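Putative 4-amino-4-deoxychorismate lyase (Thermus thermophilus, PDB 2ZGI) binds pyridoxal 5'-phosphate and probably acts as a lyase of the class-IV aminotransferase family, putatively on 4-amino-4-deoxychorismate. Local coordinates at residues 69-80 and 91-99. Numbering follows the deposited sequence.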
loop_
_atom_site.group_PDB
_atom_site.type_symbol
_atom_site.label_atom_id
_atom_site.label_comp_id
_atom_site.label_asym_id
_atom_site.label_seq_id
_atom_site.Cartn_x
_atom_site.Cartn_y
_atom_site.Cartn_z
ATOM N N LEU D 69 -39.537 1.766 -23.451
ATOM C CA LEU D 69 -38.510 0.755 -23.699
ATOM C C LEU D 69 -39.138 -0.623 -23.864
ATOM O O LEU D 69 -38.792 -1.372 -24.787
ATOM C CB LEU D 69 -37.449 0.750 -22.588
ATOM C CG LEU D 69 -36.613 2.016 -22.369
ATOM C CD1 LEU D 69 -35.728 1.881 -21.147
ATOM C CD2 LEU D 69 -35.765 2.373 -23.622
ATOM N N LEU D 70 -40.039 -0.956 -22.951
ATOM C CA LEU D 70 -40.756 -2.234 -22.961
ATOM C C LEU D 70 -41.626 -2.418 -24.215
ATOM O O LEU D 70 -41.767 -3.537 -24.741
ATOM C CB LEU D 70 -41.617 -2.346 -21.705
ATOM C CG LEU D 70 -41.103 -3.110 -20.470
ATOM C CD1 LEU D 70 -39.624 -3.371 -20.437
ATOM C CD2 LEU D 70 -41.562 -2.479 -19.173
ATOM N N ARG D 71 -42.208 -1.320 -24.678
ATOM C CA ARG D 71 -42.967 -1.320 -25.926
ATOM C C ARG D 71 -42.105 -1.594 -27.142
ATOM O O ARG D 71 -42.573 -2.212 -28.094
ATOM C CB ARG D 71 -43.758 -0.025 -26.072
ATOM C CG ARG D 71 -45.034 -0.111 -25.250
ATOM C CD ARG D 71 -45.613 1.219 -24.880
ATOM N NE ARG D 71 -46.872 1.031 -24.147
ATOM C CZ ARG D 71 -47.877 1.899 -24.148
ATOM N NH1 ARG D 71 -47.784 3.020 -24.857
ATOM N NH2 ARG D 71 -48.980 1.643 -23.448
ATOM N N ALA D 72 -40.842 -1.182 -27.083
ATOM C CA ALA D 72 -39.910 -1.379 -28.182
ATOM C C ALA D 72 -39.443 -2.830 -28.318
ATOM O O ALA D 72 -38.928 -3.214 -29.372
ATOM C CB ALA D 72 -38.720 -0.457 -28.035
ATOM N N PHE D 73 -39.628 -3.628 -27.264
ATOM C CA PHE D 73 -39.191 -5.036 -27.267
ATOM C C PHE D 73 -40.264 -5.999 -26.789
ATOM O O PHE D 73 -40.033 -6.750 -25.823
ATOM C CB PHE D 73 -37.952 -5.218 -26.396
ATOM C CG PHE D 73 -36.748 -4.492 -26.894
ATOM C CD1 PHE D 73 -35.910 -5.080 -27.838
ATOM C CD2 PHE D 73 -36.437 -3.230 -26.408
ATOM C CE1 PHE D 73 -34.798 -4.411 -28.304
ATOM C CE2 PHE D 73 -35.322 -2.553 -26.868
ATOM C CZ PHE D 73 -34.503 -3.134 -27.815
ATOM N N PRO D 74 -41.422 -6.033 -27.486
ATOM C CA PRO D 74 -42.573 -6.786 -26.965
ATOM C C PRO D 74 -42.355 -8.312 -27.015
ATOM O O PRO D 74 -43.040 -9.070 -26.313
ATOM C CB PRO D 74 -43.709 -6.364 -27.897
ATOM C CG PRO D 74 -43.003 -6.141 -29.225
ATOM C CD PRO D 74 -41.664 -5.533 -28.858
ATOM N N LYS D 75 -41.383 -8.735 -27.817
ATOM C CA LYS D 75 -41.148 -10.144 -28.095
ATOM C C LYS D 75 -39.926 -10.713 -27.345
ATOM O O LYS D 75 -39.781 -11.929 -27.233
ATOM C CB LYS D 75 -41.040 -10.340 -29.626
ATOM C CG LYS D 75 -40.772 -11.757 -30.127
ATOM C CD LYS D 75 -41.971 -12.712 -29.988
ATOM C CE LYS D 75 -41.634 -14.065 -30.636
ATOM N NZ LYS D 75 -42.474 -15.210 -30.171
ATOM N N ALA D 76 -39.084 -9.836 -26.801
ATOM C CA ALA D 76 -37.831 -10.239 -26.155
ATOM C C ALA D 76 -38.090 -11.063 -24.880
ATOM O O ALA D 76 -38.837 -10.613 -23.989
ATOM C CB ALA D 76 -36.993 -9.003 -25.842
ATOM N N PRO D 77 -37.515 -12.281 -24.809
ATOM C CA PRO D 77 -37.653 -13.130 -23.620
ATOM C C PRO D 77 -37.130 -12.424 -22.375
ATOM O O PRO D 77 -37.775 -12.449 -21.327
ATOM C CB PRO D 77 -36.793 -14.364 -23.933
ATOM C CG PRO D 77 -36.421 -14.279 -25.366
ATOM C CD PRO D 77 -36.844 -12.967 -25.933
ATOM N N CYS D 78 -35.970 -11.787 -22.501
ATOM C CA CYS D 78 -35.429 -10.966 -21.432
ATOM C C CYS D 78 -34.729 -9.755 -22.000
ATOM O O CYS D 78 -34.353 -9.743 -23.177
ATOM C CB CYS D 78 -34.437 -11.773 -20.600
ATOM S SG CYS D 78 -35.174 -13.214 -19.804
ATOM N N LEU D 79 -34.575 -8.745 -21.148
ATOM C CA LEU D 79 -33.979 -7.468 -21.493
ATOM C C LEU D 79 -32.983 -7.106 -20.419
ATOM O O LEU D 79 -33.151 -7.486 -19.264
ATOM C CB LEU D 79 -35.056 -6.378 -21.543
ATOM C CG LEU D 79 -36.049 -6.501 -22.694
ATOM C CD1 LEU D 79 -37.200 -5.520 -22.495
ATOM C CD2 LEU D 79 -35.345 -6.216 -24.015
ATOM N N ARG D 80 -31.938 -6.394 -20.816
ATOM C CA ARG D 80 -31.065 -5.701 -19.882
ATOM C C ARG D 80 -31.392 -4.221 -19.986
ATOM O O ARG D 80 -31.401 -3.633 -21.088
ATOM C CB ARG D 80 -29.591 -5.951 -20.213
ATOM C CG ARG D 80 -28.615 -5.418 -19.149
ATOM C CD ARG D 80 -27.317 -4.984 -19.836
ATOM N NE ARG D 80 -26.365 -4.282 -18.981
ATOM C CZ ARG D 80 -26.075 -2.980 -19.076
ATOM N NH1 ARG D 80 -26.687 -2.208 -19.970
ATOM N NH2 ARG D 80 -25.176 -2.435 -18.258
ATOM N N LEU D 91 -30.962 9.074 -18.517
ATOM C CA LEU D 91 -30.717 8.156 -19.582
ATOM C C LEU D 91 -31.384 6.837 -19.217
ATOM O O LEU D 91 -31.253 6.361 -18.087
ATOM C CB LEU D 91 -29.203 8.064 -19.783
ATOM C CG LEU D 91 -28.472 7.858 -21.113
ATOM C CD1 LEU D 91 -28.999 8.661 -22.297
ATOM C CD2 LEU D 91 -26.990 8.190 -20.863
ATOM N N SER D 92 -32.157 6.291 -20.151
ATOM C CA SER D 92 -32.855 5.028 -19.967
ATOM C C SER D 92 -32.698 4.249 -21.253
ATOM O O SER D 92 -32.912 4.787 -22.365
ATOM C CB SER D 92 -34.342 5.252 -19.635
ATOM O OG SER D 92 -34.466 6.089 -18.486
ATOM N N GLU D 93 -32.267 2.998 -21.117
ATOM C CA GLU D 93 -32.008 2.162 -22.291
ATOM C C GLU D 93 -32.303 0.695 -22.049
ATOM O O GLU D 93 -32.308 0.234 -20.900
ATOM C CB GLU D 93 -30.558 2.321 -22.725
ATOM C CG GLU D 93 -29.584 2.206 -21.592
ATOM C CD GLU D 93 -28.209 2.627 -22.022
ATOM O OE1 GLU D 93 -27.763 3.700 -21.535
ATOM O OE2 GLU D 93 -27.620 1.901 -22.875
ATOM N N ALA D 94 -32.549 -0.028 -23.141
ATOM C CA ALA D 94 -32.909 -1.427 -23.082
ATOM C C ALA D 94 -32.333 -2.124 -24.265
ATOM O O ALA D 94 -32.311 -1.593 -25.387
ATOM C CB ALA D 94 -34.430 -1.604 -23.071
ATOM N N ARG D 95 -31.863 -3.333 -24.022
ATOM C CA ARG D 95 -31.373 -4.146 -25.099
ATOM C C ARG D 95 -31.665 -5.606 -24.749
ATOM O O ARG D 95 -31.807 -5.953 -23.561
ATOM C CB ARG D 95 -29.873 -3.907 -25.323
ATOM C CG ARG D 95 -28.989 -4.586 -24.306
ATOM C CD ARG D 95 -27.637 -3.973 -24.276
ATOM N NE ARG D 95 -26.755 -4.703 -23.378
ATOM C CZ ARG D 95 -25.655 -4.185 -22.844
ATOM N NH1 ARG D 95 -25.323 -2.921 -23.099
ATOM N NH2 ARG D 95 -24.906 -4.924 -22.036
ATOM N N PRO D 96 -31.724 -6.458 -25.786
ATOM C CA PRO D 96 -31.931 -7.890 -25.598
ATOM C C PRO D 96 -30.891 -8.443 -24.625
ATOM O O PRO D 96 -29.719 -8.052 -24.688
ATOM C CB PRO D 96 -31.643 -8.454 -26.991
ATOM C CG PRO D 96 -30.607 -7.484 -27.583
ATOM C CD PRO D 96 -31.235 -6.156 -27.154
ATOM N N TYR D 97 -31.328 -9.321 -23.725
ATOM C CA TYR D 97 -30.438 -9.978 -22.767
ATOM C C TYR D 97 -30.101 -11.356 -23.309
ATOM O O TYR D 97 -30.972 -12.048 -23.844
ATOM C CB TYR D 97 -31.147 -10.080 -21.397
ATOM C CG TYR D 97 -30.413 -10.880 -20.319
ATOM C CD1 TYR D 97 -29.572 -10.255 -19.412
ATOM C CD2 TYR D 97 -30.592 -12.262 -20.202
ATOM C CE1 TYR D 97 -28.898 -10.981 -18.420
ATOM C CE2 TYR D 97 -29.930 -12.998 -19.221
ATOM C CZ TYR D 97 -29.099 -12.353 -18.327
ATOM O OH TYR D 97 -28.447 -13.090 -17.360
ATOM N N ALA D 98 -28.841 -11.752 -23.204
ATOM C CA ALA D 98 -28.477 -13.129 -23.518
ATOM C C ALA D 98 -27.838 -13.783 -22.281
ATOM O O ALA D 98 -26.879 -13.243 -21.709
ATOM C CB ALA D 98 -27.537 -13.193 -24.726
ATOM N N PRO D 99 -28.383 -14.935 -21.864
ATOM C CA PRO D 99 -27.911 -15.662 -20.694
ATOM C C PRO D 99 -26.544 -16.288 -20.903
ATOM O O PRO D 99 -26.129 -16.564 -22.032
ATOM C CB PRO D 99 -28.937 -16.800 -20.554
ATOM C CG PRO D 99 -29.500 -16.975 -21.945
ATOM C CD PRO D 99 -29.602 -15.557 -22.416
HETATM O O HOH W 1 -33.720 -12.753 -24.138
#
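A94 is the small bump on which the end of helix 59-72 settles, met by L69 and F73 from two adjoining sides: its CB lies 3.9 Å from L69 CB and 4.0 Å from F73 CE2. L69, its CG anti to the carbonyl carbon (chi1 -62°), slants toward the preceding residues of the strand and sets CD1 3.6 Å from E93 N. The F73 ring comes down obliquely over the next residues, CE2 at 3.5 Å from A94 O and CE1 against P96 CD. S92 OG turns to D65 of the same helix. Strands 78-86 and 89-96 form a β-hairpin within an antiparallel sheet, and L91, S92 and E93 carry that sheet into a strand of the second subunit. R80 and R95 are an antiparallel hydrogen-bonded pair, R80 N to R95 O (2.8 Å) and R95 N to R80 O. On the face away from L69 and F73 the two arginine chains extend in company, their guanidinium groups stacked 14° from parallel despite like charge, with R95 NH2 3.3 Å from R80 CD. Beyond the strand end, Y97 N still hydrogen-bonds to C78 O from above the carbonyl plane. Y97 CB sits 3.6 Å from L79 C and also packs on C78 CB, while R80 CB meets the edge of the Y97 ring. A water joins C78 N to Y97 O; C78 SG is tied to C243 by a disulfide, and Y97 OH hydrogen-bonds to G219 O.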